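Local coordinates for thiamine-binding periplasmic protein (Escherichia coli, PDB 2QRY), which binds thiamine, thiamine phosphate and thiamine diphosphate with high affinity as the periplasmic component of the ThiBPQ ABC transporter for thiamine import, at residues P23-T29 against E54-L60; L144-E149 against W173-Y178; N68-M72 against T96-A100. All coordinates share one frame; numbering follows the deposited sequence.

Contact 1. Residues P23-T29 against E54-L60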
ATOM      1  N   PRO A  23     -18.525 -20.232  12.225  1.00 34.52           N
ATOM      2  CA  PRO A  23     -18.034 -19.107  13.025  1.00 35.46           C
ATOM      3  C   PRO A  23     -17.506 -18.043  12.058  1.00 36.57           C
ATOM      4  O   PRO A  23     -16.964 -18.376  11.002  1.00 38.10           O
ATOM      5  CB  PRO A  23     -16.929 -19.739  13.865  1.00 34.66           C
ATOM      6  CG  PRO A  23     -16.416 -20.834  12.974  1.00 34.05           C
ATOM      7  CD  PRO A  23     -17.690 -21.429  12.429  1.00 34.70           C
ATOM      8  N   VAL A  24     -17.666 -16.772  12.410  1.00 37.58           N
ATOM      9  CA  VAL A  24     -17.223 -15.678  11.547  1.00 36.06           C
ATOM     10  C   VAL A  24     -15.853 -15.105  11.912  1.00 35.27           C
ATOM     11  O   VAL A  24     -15.492 -15.006  13.085  1.00 36.67           O
ATOM     12  CB  VAL A  24     -18.237 -14.515  11.572  1.00 36.76           C
ATOM     13  CG1 VAL A  24     -17.849 -13.461  10.542  1.00 38.85           C
ATOM     14  CG2 VAL A  24     -19.635 -15.034  11.304  1.00 35.93           C
ATOM     15  N   LEU A  25     -15.091 -14.735  10.890  1.00 32.71           N
ATOM     16  CA  LEU A  25     -13.778 -14.137  11.090  1.00 30.71           C
ATOM     17  C   LEU A  25     -13.830 -12.814  10.324  1.00 29.13           C
ATOM     18  O   LEU A  25     -13.785 -12.784   9.090  1.00 28.35           O
ATOM     19  CB  LEU A  25     -12.684 -15.063  10.542  1.00 31.00           C
ATOM     20  CG  LEU A  25     -11.229 -14.919  11.021  1.00 31.06           C
ATOM     21  CD1 LEU A  25     -10.493 -13.889  10.205  1.00 32.39           C
ATOM     22  CD2 LEU A  25     -11.209 -14.571  12.492  1.00 29.74           C
ATOM     23  N   THR A  26     -13.956 -11.722  11.067  1.00 27.77           N
ATOM     24  CA  THR A  26     -14.054 -10.387  10.487  1.00 27.14           C
ATOM     25  C   THR A  26     -12.693  -9.776  10.188  1.00 26.32           C
ATOM     26  O   THR A  26     -11.873  -9.603  11.084  1.00 27.14           O
ATOM     27  CB  THR A  26     -14.840  -9.456  11.431  1.00 28.27           C
ATOM     28  OG1 THR A  26     -16.164  -9.975  11.598  1.00 28.23           O
ATOM     29  CG2 THR A  26     -14.925  -8.046  10.864  1.00 27.32           C
ATOM     30  N   VAL A  27     -12.464  -9.444   8.923  1.00 25.55           N
ATOM     31  CA  VAL A  27     -11.192  -8.864   8.512  1.00 24.89           C
ATOM     32  C   VAL A  27     -11.308  -7.466   7.887  1.00 24.76           C
ATOM     33  O   VAL A  27     -11.772  -7.328   6.753  1.00 23.53           O
ATOM     34  CB  VAL A  27     -10.478  -9.783   7.493  1.00 26.72           C
ATOM     35  CG1 VAL A  27      -9.124  -9.187   7.111  1.00 23.08           C
ATOM     36  CG2 VAL A  27     -10.311 -11.188   8.079  1.00 24.98           C
ATOM     37  N   TYR A  28     -10.881  -6.442   8.627  1.00 22.45           N
ATOM     38  CA  TYR A  28     -10.899  -5.070   8.123  1.00 22.16           C
ATOM     39  C   TYR A  28      -9.820  -4.908   7.048  1.00 21.99           C
ATOM     40  O   TYR A  28      -8.691  -5.363   7.223  1.00 21.88           O
ATOM     41  CB  TYR A  28     -10.605  -4.069   9.244  1.00 21.32           C
ATOM     42  CG  TYR A  28     -11.747  -3.773  10.187  1.00 23.44           C
ATOM     43  CD1 TYR A  28     -12.988  -4.396  10.046  1.00 24.43           C
ATOM     44  CD2 TYR A  28     -11.588  -2.851  11.216  1.00 24.02           C
ATOM     45  CE1 TYR A  28     -14.040  -4.102  10.911  1.00 25.57           C
ATOM     46  CE2 TYR A  28     -12.627  -2.547  12.081  1.00 25.64           C
ATOM     47  CZ  TYR A  28     -13.849  -3.174  11.926  1.00 26.99           C
ATOM     48  OH  TYR A  28     -14.877  -2.867  12.786  1.00 30.25           O
ATOM     49  N   THR A  29     -10.160  -4.246   5.947  1.00 20.92           N
ATOM     50  CA  THR A  29      -9.194  -4.023   4.878  1.00 21.16           C
ATOM     51  C   THR A  29      -9.641  -2.854   3.990  1.00 20.20           C
ATOM     52  O   THR A  29     -10.710  -2.287   4.208  1.00 16.61           O
ATOM     53  CB  THR A  29      -9.007  -5.304   4.018  1.00 21.76           C
ATOM     54  OG1 THR A  29      -7.904  -5.119   3.123  1.00 23.36           O
ATOM     55  CG2 THR A  29     -10.276  -5.611   3.215  1.00 20.78           C
ATOM     56  N   GLU A  54     -16.741 -18.523   8.203  1.00 49.82           N
ATOM     57  CA  GLU A  54     -17.167 -17.527   7.235  1.00 48.62           C
ATOM     58  C   GLU A  54     -16.233 -16.333   7.313  1.00 47.53           C
ATOM     59  O   GLU A  54     -16.299 -15.547   8.260  1.00 48.53           O
ATOM     60  CB  GLU A  54     -18.606 -17.075   7.494  1.00 48.47           C
ATOM     61  CG  GLU A  54     -19.087 -16.042   6.483  1.00 50.61           C
ATOM     62  CD  GLU A  54     -20.548 -15.663   6.653  1.00 52.24           C
ATOM     63  OE1 GLU A  54     -20.938 -15.263   7.771  1.00 52.05           O
ATOM     64  OE2 GLU A  54     -21.305 -15.759   5.661  1.00 52.78           O
ATOM     65  N   LEU A  55     -15.349 -16.214   6.327  1.00 45.29           N
ATOM     66  CA  LEU A  55     -14.407 -15.104   6.275  1.00 43.92           C
ATOM     67  C   LEU A  55     -15.160 -13.875   5.795  1.00 42.72           C
ATOM     68  O   LEU A  55     -15.670 -13.853   4.675  1.00 42.43           O
ATOM     69  CB  LEU A  55     -13.266 -15.401   5.305  1.00 43.68           C
ATOM     70  CG  LEU A  55     -12.180 -14.325   5.259  1.00 42.37           C
ATOM     71  CD1 LEU A  55     -11.389 -14.355   6.558  1.00 41.55           C
ATOM     72  CD2 LEU A  55     -11.267 -14.567   4.074  1.00 41.58           C
ATOM     73  N   LYS A  56     -15.226 -12.853   6.639  1.00 40.97           N
ATOM     74  CA  LYS A  56     -15.940 -11.637   6.282  1.00 40.78           C
ATOM     75  C   LYS A  56     -14.977 -10.473   6.070  1.00 38.58           C
ATOM     76  O   LYS A  56     -14.524  -9.843   7.026  1.00 38.05           O
ATOM     77  CB  LYS A  56     -16.956 -11.307   7.378  1.00 41.89           C
ATOM     78  CG  LYS A  56     -18.158 -10.533   6.890  1.00 45.01           C
ATOM     79  CD  LYS A  56     -19.324 -10.660   7.862  1.00 46.75           C
ATOM     80  CE  LYS A  56     -19.849 -12.097   7.928  1.00 48.27           C
ATOM     81  NZ  LYS A  56     -21.047 -12.223   8.815  1.00 47.33           N
ATOM     82  N   LEU A  57     -14.662 -10.208   4.804  1.00 36.64           N
ATOM     83  CA  LEU A  57     -13.754  -9.131   4.429  1.00 34.29           C
ATOM     84  C   LEU A  57     -14.511  -7.820   4.291  1.00 33.98           C
ATOM     85  O   LEU A  57     -15.341  -7.658   3.399  1.00 33.53           O
ATOM     86  CB  LEU A  57     -13.058  -9.472   3.115  1.00 34.67           C
ATOM     87  CG  LEU A  57     -11.926 -10.489   3.251  1.00 36.79           C
ATOM     88  CD1 LEU A  57     -11.536 -11.035   1.876  1.00 36.83           C
ATOM     89  CD2 LEU A  57     -10.741  -9.820   3.941  1.00 34.55           C
ATOM     90  N   VAL A  58     -14.212  -6.881   5.174  1.00 32.27           N
ATOM     91  CA  VAL A  58     -14.883  -5.597   5.168  1.00 32.12           C
ATOM     92  C   VAL A  58     -14.003  -4.474   4.633  1.00 31.22           C
ATOM     93  O   VAL A  58     -13.026  -4.089   5.278  1.00 31.14           O
ATOM     94  CB  VAL A  58     -15.329  -5.217   6.603  1.00 33.98           C
ATOM     95  CG1 VAL A  58     -16.174  -3.964   6.569  1.00 35.33           C
ATOM     96  CG2 VAL A  58     -16.097  -6.366   7.236  1.00 34.34           C
ATOM     97  N   ALA A  59     -14.340  -3.963   3.452  1.00 29.42           N
ATOM     98  CA  ALA A  59     -13.598  -2.849   2.867  1.00 28.97           C
ATOM     99  C   ALA A  59     -14.077  -1.643   3.671  1.00 28.92           C
ATOM    100  O   ALA A  59     -15.035  -0.966   3.293  1.00 29.34           O
ATOM    101  CB  ALA A  59     -13.954  -2.687   1.405  1.00 28.26           C
ATOM    102  N   LEU A  60     -13.389  -1.378   4.774  1.00 27.85           N
ATOM    103  CA  LEU A  60     -13.765  -0.315   5.698  1.00 27.95           C
ATOM    104  C   LEU A  60     -13.110   1.059   5.561  1.00 26.87           C
ATOM    105  O   LEU A  60     -13.771   2.094   5.681  1.00 25.11           O
ATOM    106  CB  LEU A  60     -13.533  -0.823   7.119  1.00 29.37           C
ATOM    107  CG  LEU A  60     -14.631  -0.441   8.097  1.00 32.55           C
ATOM    108  CD1 LEU A  60     -15.969  -0.915   7.538  1.00 32.99           C
ATOM    109  CD2 LEU A  60     -14.353  -1.058   9.456  1.00 33.18           C
TER
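V24 to T29 run parallel to E54 to A59 as neighbouring strands, joined mainly by seven backbone bonds of alternating direction. P23 O takes the amide of E54, and L25 N returns to E54 O. L25 O then accepts K56 N at 2.8 Å, while V27 N meets K56 O almost straight (178° at the hydrogen). V27 O and T29 N share V58 in the same manner, and T29 O receives L60 N in a more bent bond of 139°, L60 closing the inverse gamma turn centred on A59. On the outer edge of 54-59, E48 accepts L55 N and K44 donates to L55 O. T26 and Y28 bond by backbone to parallel strand 81-86 on the other side of 24-29, and T26 N also meets D80 OD2.

V24, T26, Y28, E54, K56 and V58 share one face. Here K56 lays CE on V24 CG1 (3.6 Å) and brings NZ to E54 OE1, a salt bridge within the strand, its hydrogen bond weak at 3.2 Å. L60 CD2 sits over the Y28 ring, 3.3 Å from its centroid, as a CH-pi contact; the Y28 hydroxyl is bonded to E73. On the other face V27 CG2 touches L55 CD1 (3.7 Å), and T29 OG1 bonds to L83 O.

With the facing edges paired and L55 N and O met, L25, V27 and L55 probably bury at little cost, as expected of a beta-alpha-beta unit.

Contact 2. Residues L144-E149 against W173-Y178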
ATOM      1  N   LEU A 144      12.086  12.424  -8.889  1.00 26.74           N
ATOM      2  CA  LEU A 144      11.044  13.099  -8.127  1.00 26.59           C
ATOM      3  C   LEU A 144      11.349  14.587  -8.158  1.00 26.68           C
ATOM      4  O   LEU A 144      10.443  15.425  -8.210  1.00 26.05           O
ATOM      5  CB  LEU A 144      11.034  12.608  -6.678  1.00 25.96           C
ATOM      6  CG  LEU A 144       9.689  12.598  -5.930  1.00 25.90           C
ATOM      7  CD1 LEU A 144       9.950  12.440  -4.429  1.00 24.64           C
ATOM      8  CD2 LEU A 144       8.929  13.873  -6.191  1.00 25.75           C
ATOM      9  N   LYS A 145      12.640  14.905  -8.139  1.00 27.60           N
ATOM     10  CA  LYS A 145      13.093  16.293  -8.152  1.00 27.53           C
ATOM     11  C   LYS A 145      12.627  17.032  -9.402  1.00 26.93           C
ATOM     12  O   LYS A 145      12.161  18.169  -9.319  1.00 26.57           O
ATOM     13  CB  LYS A 145      14.618  16.341  -8.044  1.00 29.52           C
ATOM     14  CG  LYS A 145      15.226  17.732  -8.164  1.00 32.02           C
ATOM     15  CD  LYS A 145      16.684  17.712  -7.708  1.00 33.68           C
ATOM     16  CE  LYS A 145      17.346  19.077  -7.817  1.00 33.29           C
ATOM     17  NZ  LYS A 145      17.664  19.417  -9.230  1.00 36.21           N
ATOM     18  N   GLU A 146      12.750  16.387 -10.559  1.00 25.21           N
ATOM     19  CA  GLU A 146      12.326  17.008 -11.802  1.00 25.00           C
ATOM     20  C   GLU A 146      10.810  17.208 -11.812  1.00 25.84           C
ATOM     21  O   GLU A 146      10.323  18.281 -12.162  1.00 24.09           O
ATOM     22  CB  GLU A 146      12.747  16.159 -12.996  1.00 24.68           C
ATOM     23  CG  GLU A 146      12.150  16.637 -14.305  1.00 25.23           C
ATOM     24  CD  GLU A 146      12.708  15.914 -15.509  1.00 27.32           C
ATOM     25  OE1 GLU A 146      12.955  14.691 -15.421  1.00 27.35           O
ATOM     26  OE2 GLU A 146      12.881  16.571 -16.553  1.00 29.94           O
ATOM     27  N   LEU A 147      10.071  16.172 -11.423  1.00 26.75           N
ATOM     28  CA  LEU A 147       8.616  16.248 -11.373  1.00 28.46           C
ATOM     29  C   LEU A 147       8.162  17.460 -10.562  1.00 29.49           C
ATOM     30  O   LEU A 147       7.206  18.139 -10.933  1.00 29.30           O
ATOM     31  CB  LEU A 147       8.043  14.966 -10.758  1.00 27.91           C
ATOM     32  CG  LEU A 147       6.542  14.897 -10.455  1.00 28.73           C
ATOM     33  CD1 LEU A 147       6.140  13.465 -10.133  1.00 29.80           C
ATOM     34  CD2 LEU A 147       6.213  15.786  -9.273  1.00 31.31           C
ATOM     35  N   VAL A 148       8.855  17.724  -9.460  1.00 29.50           N
ATOM     36  CA  VAL A 148       8.522  18.842  -8.586  1.00 31.34           C
ATOM     37  C   VAL A 148       8.989  20.204  -9.101  1.00 33.20           C
ATOM     38  O   VAL A 148       8.270  21.200  -9.004  1.00 32.79           O
ATOM     39  CB  VAL A 148       9.142  18.652  -7.174  1.00 31.54           C
ATOM     40  CG1 VAL A 148       8.956  19.920  -6.347  1.00 30.30           C
ATOM     41  CG2 VAL A 148       8.509  17.459  -6.469  1.00 31.33           C
ATOM     42  N   GLU A 149      10.194  20.240  -9.656  1.00 35.39           N
ATOM     43  CA  GLU A 149      10.779  21.492 -10.116  1.00 36.71           C
ATOM     44  C   GLU A 149      10.686  21.861 -11.596  1.00 35.92           C
ATOM     45  O   GLU A 149      10.819  23.035 -11.946  1.00 35.54           O
ATOM     46  CB  GLU A 149      12.235  21.530  -9.656  1.00 37.02           C
ATOM     47  CG  GLU A 149      12.356  21.629  -8.145  1.00 39.35           C
ATOM     48  CD  GLU A 149      13.696  21.168  -7.624  1.00 41.00           C
ATOM     49  OE1 GLU A 149      14.723  21.473  -8.272  1.00 42.15           O
ATOM     50  OE2 GLU A 149      13.721  20.508  -6.560  1.00 40.86           O
ATOM     51  N   TRP A 173       8.501   9.699   0.867  1.00 20.33           N
ATOM     52  CA  TRP A 173       9.386   9.679  -0.286  1.00 21.25           C
ATOM     53  C   TRP A 173       9.936  11.081  -0.506  1.00 21.50           C
ATOM     54  O   TRP A 173      11.137  11.265  -0.707  1.00 23.20           O
ATOM     55  CB  TRP A 173       8.613   9.211  -1.510  1.00 20.26           C
ATOM     56  CG  TRP A 173       9.454   8.963  -2.714  1.00 21.21           C
ATOM     57  CD1 TRP A 173      10.811   8.794  -2.757  1.00 21.49           C
ATOM     58  CD2 TRP A 173       8.978   8.738  -4.048  1.00 21.58           C
ATOM     59  NE1 TRP A 173      11.207   8.469  -4.040  1.00 22.63           N
ATOM     60  CE2 TRP A 173      10.101   8.428  -4.849  1.00 22.59           C
ATOM     61  CE3 TRP A 173       7.709   8.766  -4.645  1.00 21.26           C
ATOM     62  CZ2 TRP A 173       9.990   8.145  -6.215  1.00 23.32           C
ATOM     63  CZ3 TRP A 173       7.600   8.487  -6.004  1.00 21.41           C
ATOM     64  CH2 TRP A 173       8.736   8.181  -6.772  1.00 22.25           C
HETATM   65  N   MSE A 174       9.051  12.068  -0.467  1.00 21.25           N
HETATM   66  CA  MSE A 174       9.450  13.458  -0.628  1.00 21.01           C
HETATM   67  C   MSE A 174      10.395  13.868   0.512  1.00 21.56           C
HETATM   68  O   MSE A 174      11.359  14.607   0.302  1.00 22.48           O
HETATM   69  CB  MSE A 174       8.217  14.360  -0.607  1.00 24.17           C
HETATM   70  CG  MSE A 174       7.356  14.304  -1.862  1.00 26.81           C
HETATM   71 SE   MSE A 174       8.080  15.401  -3.285  1.00 36.24          SE
HETATM   72  CE  MSE A 174       7.403  17.130  -2.712  1.00 23.93           C
ATOM     73  N   GLN A 175      10.107  13.389   1.718  1.00 20.00           N
ATOM     74  CA  GLN A 175      10.924  13.712   2.885  1.00 22.03           C
ATOM     75  C   GLN A 175      12.355  13.183   2.709  1.00 22.16           C
ATOM     76  O   GLN A 175      13.329  13.851   3.064  1.00 21.95           O
ATOM     77  CB  GLN A 175      10.296  13.112   4.148  1.00 22.80           C
ATOM     78  CG  GLN A 175      10.972  13.549   5.421  1.00 20.78           C
ATOM     79  CD  GLN A 175      10.791  15.027   5.697  1.00 22.14           C
ATOM     80  OE1 GLN A 175      11.630  15.648   6.335  1.00 23.94           O
ATOM     81  NE2 GLN A 175       9.682  15.595   5.230  1.00 19.52           N
ATOM     82  N   LYS A 176      12.472  11.978   2.164  1.00 20.61           N
ATOM     83  CA  LYS A 176      13.773  11.379   1.918  1.00 19.70           C
ATOM     84  C   LYS A 176      14.542  12.242   0.917  1.00 20.67           C
ATOM     85  O   LYS A 176      15.728  12.518   1.096  1.00 20.73           O
ATOM     86  CB  LYS A 176      13.611   9.976   1.323  1.00 18.88           C
ATOM     87  CG  LYS A 176      13.273   8.878   2.311  1.00 15.34           C
ATOM     88  CD  LYS A 176      14.457   8.551   3.199  1.00 14.20           C
ATOM     89  CE  LYS A 176      14.162   7.349   4.073  1.00 12.61           C
ATOM     90  NZ  LYS A 176      15.304   6.987   4.948  1.00 10.87           N
ATOM     91  N   VAL A 177      13.844  12.671  -0.127  1.00 18.58           N
ATOM     92  CA  VAL A 177      14.444  13.456  -1.190  1.00 18.79           C
ATOM     93  C   VAL A 177      14.749  14.929  -0.878  1.00 19.54           C
ATOM     94  O   VAL A 177      15.771  15.453  -1.327  1.00 18.35           O
ATOM     95  CB  VAL A 177      13.564  13.351  -2.467  1.00 19.41           C
ATOM     96  CG1 VAL A 177      14.107  14.242  -3.576  1.00 18.88           C
ATOM     97  CG2 VAL A 177      13.512  11.902  -2.926  1.00 15.74           C
ATOM     98  N   TYR A 178      13.894  15.595  -0.106  1.00 19.87           N
ATOM     99  CA  TYR A 178      14.125  17.005   0.200  1.00 20.73           C
ATOM    100  C   TYR A 178      14.504  17.368   1.628  1.00 22.83           C
ATOM    101  O   TYR A 178      14.991  18.471   1.873  1.00 25.36           O
ATOM    102  CB  TYR A 178      12.908  17.836  -0.196  1.00 20.09           C
ATOM    103  CG  TYR A 178      12.752  17.998  -1.683  1.00 20.17           C
ATOM    104  CD1 TYR A 178      12.054  17.062  -2.442  1.00 18.29           C
ATOM    105  CD2 TYR A 178      13.331  19.082  -2.340  1.00 21.02           C
ATOM    106  CE1 TYR A 178      11.935  17.203  -3.816  1.00 18.64           C
ATOM    107  CE2 TYR A 178      13.223  19.230  -3.714  1.00 21.31           C
ATOM    108  CZ  TYR A 178      12.525  18.292  -4.446  1.00 20.77           C
ATOM    109  OH  TYR A 178      12.420  18.460  -5.807  1.00 23.35           O
TER
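L144 and M174, with CA atoms 7.7 Å apart, lie where two helical segments pass nearly at right angles: the axes of 144-149 and 173-178 make 96° and come no closer than 11.1 Å. At that spacing the backbones never touch, and side chains fill the gap.

L144 does most of the filling. Its CD1 stands over one face of the W173 indole, 3.8 Å from the centroid of the five-membered ring and toward the rim of the whole ring system, with V177 CG2 also beside it. Its other methyl, CD2, rests against the selenium of M174 at 3.4 Å. That selenomethionine is folded at chi2 and chi3, a shape that turns its end back toward the first helix, where SE meets V148 CG2 tip to tip. The indole is fixed from outside as well, since W173 NE1 donates to G242 O.

At the outer end Y178 is a knob in a hole made by L144, K145, V148 and E149. Its hydroxyl lies 3.3 Å from K145 CA and donates to E149 OE2, at a modelled length of 2.5 Å that is short enough to be read loosely. OE2 is met on its anti side, 35° out of the carboxylate plane, and that plane stands 64° from the ring. OE1 of the same glutamate has a long ion pair with K145 NZ.

E241 accepts the amides of L144 and K145 at the start of the short helix. A single tyrosine knob in a near-perpendicular helix crossing thus ties 144-149 to the C-terminal end of helix 165-178, whose first residue, T165, binds thiamine, within a periplasmic solute-binding fold.

Contact 3. Residues N68-M72 against T96-A100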
ATOM      1  N   ASN A  68      -6.451   4.428  12.330  1.00 23.07           N
ATOM      2  CA  ASN A  68      -7.128   5.461  13.105  1.00 26.84           C
ATOM      3  C   ASN A  68      -8.534   5.041  13.497  1.00 24.80           C
ATOM      4  O   ASN A  68      -9.004   5.369  14.585  1.00 25.07           O
ATOM      5  CB  ASN A  68      -7.128   6.816  12.364  1.00 33.03           C
ATOM      6  CG  ASN A  68      -8.198   6.919  11.290  1.00 40.89           C
ATOM      7  OD1 ASN A  68      -9.399   6.937  11.577  1.00 44.99           O
ATOM      8  ND2 ASN A  68      -7.763   7.012  10.039  1.00 45.57           N
ATOM      9  N   ARG A  69      -9.194   4.284  12.631  1.00 23.17           N
ATOM     10  CA  ARG A  69     -10.535   3.829  12.940  1.00 22.90           C
ATOM     11  C   ARG A  69     -10.504   2.780  14.048  1.00 22.73           C
ATOM     12  O   ARG A  69     -11.330   2.800  14.966  1.00 22.21           O
ATOM     13  CB  ARG A  69     -11.209   3.262  11.697  1.00 21.77           C
ATOM     14  CG  ARG A  69     -12.610   2.778  11.970  1.00 22.93           C
ATOM     15  CD  ARG A  69     -13.420   2.726  10.703  1.00 26.59           C
ATOM     16  NE  ARG A  69     -14.740   2.147  10.928  1.00 28.29           N
ATOM     17  CZ  ARG A  69     -15.719   2.165  10.035  1.00 28.34           C
ATOM     18  NH1 ARG A  69     -15.524   2.736   8.854  1.00 26.09           N
ATOM     19  NH2 ARG A  69     -16.891   1.608  10.322  1.00 29.02           N
ATOM     20  N   LEU A  70      -9.536   1.873  13.973  1.00 22.69           N
ATOM     21  CA  LEU A  70      -9.408   0.830  14.980  1.00 21.86           C
ATOM     22  C   LEU A  70      -9.078   1.443  16.342  1.00 22.30           C
ATOM     23  O   LEU A  70      -9.560   0.978  17.371  1.00 23.19           O
ATOM     24  CB  LEU A  70      -8.315  -0.163  14.587  1.00 21.96           C
ATOM     25  CG  LEU A  70      -8.246  -1.395  15.487  1.00 23.65           C
ATOM     26  CD1 LEU A  70      -9.449  -2.280  15.213  1.00 25.43           C
ATOM     27  CD2 LEU A  70      -6.967  -2.156  15.235  1.00 24.33           C
ATOM     28  N   ARG A  71      -8.247   2.480  16.348  1.00 20.79           N
ATOM     29  CA  ARG A  71      -7.877   3.137  17.592  1.00 22.22           C
ATOM     30  C   ARG A  71      -9.083   3.799  18.254  1.00 23.48           C
ATOM     31  O   ARG A  71      -9.070   4.066  19.458  1.00 23.05           O
ATOM     32  CB  ARG A  71      -6.816   4.194  17.333  1.00 22.91           C
ATOM     33  CG  ARG A  71      -5.545   3.652  16.741  1.00 26.95           C
ATOM     34  CD  ARG A  71      -4.579   4.778  16.490  1.00 27.27           C
ATOM     35  NE  ARG A  71      -4.308   5.506  17.720  1.00 29.14           N
ATOM     36  CZ  ARG A  71      -3.590   6.622  17.781  1.00 31.69           C
ATOM     37  NH1 ARG A  71      -3.071   7.139  16.670  1.00 32.89           N
ATOM     38  NH2 ARG A  71      -3.388   7.218  18.951  1.00 30.50           N
HETATM   39  N   MSE A  72     -10.118   4.076  17.466  1.00 22.58           N
HETATM   40  CA  MSE A  72     -11.310   4.701  18.006  1.00 23.56           C
HETATM   41  C   MSE A  72     -12.394   3.687  18.340  1.00 21.86           C
HETATM   42  O   MSE A  72     -13.314   3.995  19.085  1.00 20.54           O
HETATM   43  CB  MSE A  72     -11.838   5.759  17.038  1.00 26.44           C
HETATM   44  CG  MSE A  72     -10.993   7.024  17.030  1.00 28.84           C
HETATM   45 SE   MSE A  72     -11.643   8.363  15.781  1.00 36.29          SE
HETATM   46  CE  MSE A  72     -10.039   9.459  15.700  1.00 34.81           C
ATOM     47  N   THR A  96      -0.288   1.162  20.174  1.00 29.32           N
ATOM     48  CA  THR A  96      -1.709   1.220  20.468  1.00 29.54           C
ATOM     49  C   THR A  96      -2.119   0.100  21.429  1.00 29.29           C
ATOM     50  O   THR A  96      -2.994   0.283  22.266  1.00 29.43           O
ATOM     51  CB  THR A  96      -2.540   1.136  19.154  1.00 29.91           C
ATOM     52  OG1 THR A  96      -3.683   1.993  19.254  1.00 33.64           O
ATOM     53  CG2 THR A  96      -3.018  -0.284  18.895  1.00 28.49           C
ATOM     54  N   GLY A  97      -1.479  -1.056  21.309  1.00 28.89           N
ATOM     55  CA  GLY A  97      -1.805  -2.168  22.184  1.00 28.65           C
ATOM     56  C   GLY A  97      -3.020  -2.963  21.738  1.00 29.05           C
ATOM     57  O   GLY A  97      -3.425  -3.905  22.413  1.00 28.82           O
ATOM     58  N   LEU A  98      -3.594  -2.595  20.594  1.00 29.05           N
ATOM     59  CA  LEU A  98      -4.774  -3.271  20.061  1.00 29.09           C
ATOM     60  C   LEU A  98      -4.488  -4.602  19.360  1.00 29.07           C
ATOM     61  O   LEU A  98      -5.405  -5.380  19.090  1.00 29.85           O
ATOM     62  CB  LEU A  98      -5.516  -2.338  19.094  1.00 29.27           C
ATOM     63  CG  LEU A  98      -6.648  -1.445  19.632  1.00 30.53           C
ATOM     64  CD1 LEU A  98      -6.233  -0.752  20.905  1.00 32.13           C
ATOM     65  CD2 LEU A  98      -7.022  -0.421  18.575  1.00 32.24           C
ATOM     66  N   PHE A  99      -3.222  -4.875  19.071  1.00 28.50           N
ATOM     67  CA  PHE A  99      -2.873  -6.116  18.388  1.00 27.82           C
ATOM     68  C   PHE A  99      -2.164  -7.140  19.254  1.00 28.87           C
ATOM     69  O   PHE A  99      -1.420  -6.792  20.162  1.00 29.50           O
ATOM     70  CB  PHE A  99      -2.015  -5.812  17.165  1.00 24.21           C
ATOM     71  CG  PHE A  99      -2.671  -4.883  16.194  1.00 24.62           C
ATOM     72  CD1 PHE A  99      -2.462  -3.512  16.276  1.00 23.08           C
ATOM     73  CD2 PHE A  99      -3.532  -5.376  15.215  1.00 22.94           C
ATOM     74  CE1 PHE A  99      -3.097  -2.642  15.399  1.00 23.63           C
ATOM     75  CE2 PHE A  99      -4.172  -4.516  14.336  1.00 23.78           C
ATOM     76  CZ  PHE A  99      -3.954  -3.144  14.428  1.00 23.35           C
ATOM     77  N   ALA A 100      -2.402  -8.414  18.961  1.00 31.47           N
ATOM     78  CA  ALA A 100      -1.771  -9.500  19.700  1.00 33.68           C
ATOM     79  C   ALA A 100      -0.718 -10.152  18.803  1.00 36.42           C
ATOM     80  O   ALA A 100      -0.631  -9.839  17.610  1.00 36.72           O
ATOM     81  CB  ALA A 100      -2.813 -10.523  20.110  1.00 32.10           C
TER
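L70 and L98 account for most of the surface buried here, and R71 adds the rest of the helix's share. L70 points from helix 63-73 at the turn that follows helix 90-96, and the two leucine side chains run alongside one another, antiparallel. L98 CD2 is the atom that does the work: it lies 3.5 Å from L70 CG, a tight fit, and 3.1 Å from L70 O, so the methyl presses on backbone as well as side chain. With CG of L70 swung opposite its own amide nitrogen (chi1 -172°), L70 CD2 reaches CZ of F99 at 3.3 Å. The F99 ring, approached obliquely, leans onward to V82 and L85 of strand 81-86 and meets F120 edge-to-face.

R71 works alongside, through its aliphatic part. CG passes 3.5 Å from T96 OG1, while the guanidinium is reached only obliquely by that hydroxyl. A positive phi of 82° at G97 ends the helix, and L98 comes to face helix 63-73; backbone bonds from L98 to A254 and from A100 to R252 then tie the chain down.

This is mainly apolar packing without hydrogen bonds between the segments. It sets a helix against the chain leaving a second helix, the two following strands 54-59 and 81-86, which flank 24-29 in the sheet, as in the alternating alpha/beta lobes of periplasmic binding proteins.

In the fold
Contacts 1 and 3 are neighbours, their centres about 16 Å apart: strand 54-59 leads into helix 63-73, and L60 of the one packs on R69 of the other. Contact 2 lies on the opposite side of the chain's centre, about 38 Å from contact 1, centre to centre. Contact 1 is sheet-building, held by backbone bonds, and comes nearest the ligand, with T29 about 8 Å from thiamin phosphate by side chain. Contact 2, partly buried like contact 1, joins two helices through side chains and one tyrosine-glutamate bond. Contact 3, at the surface, relies mainly on apolar packing.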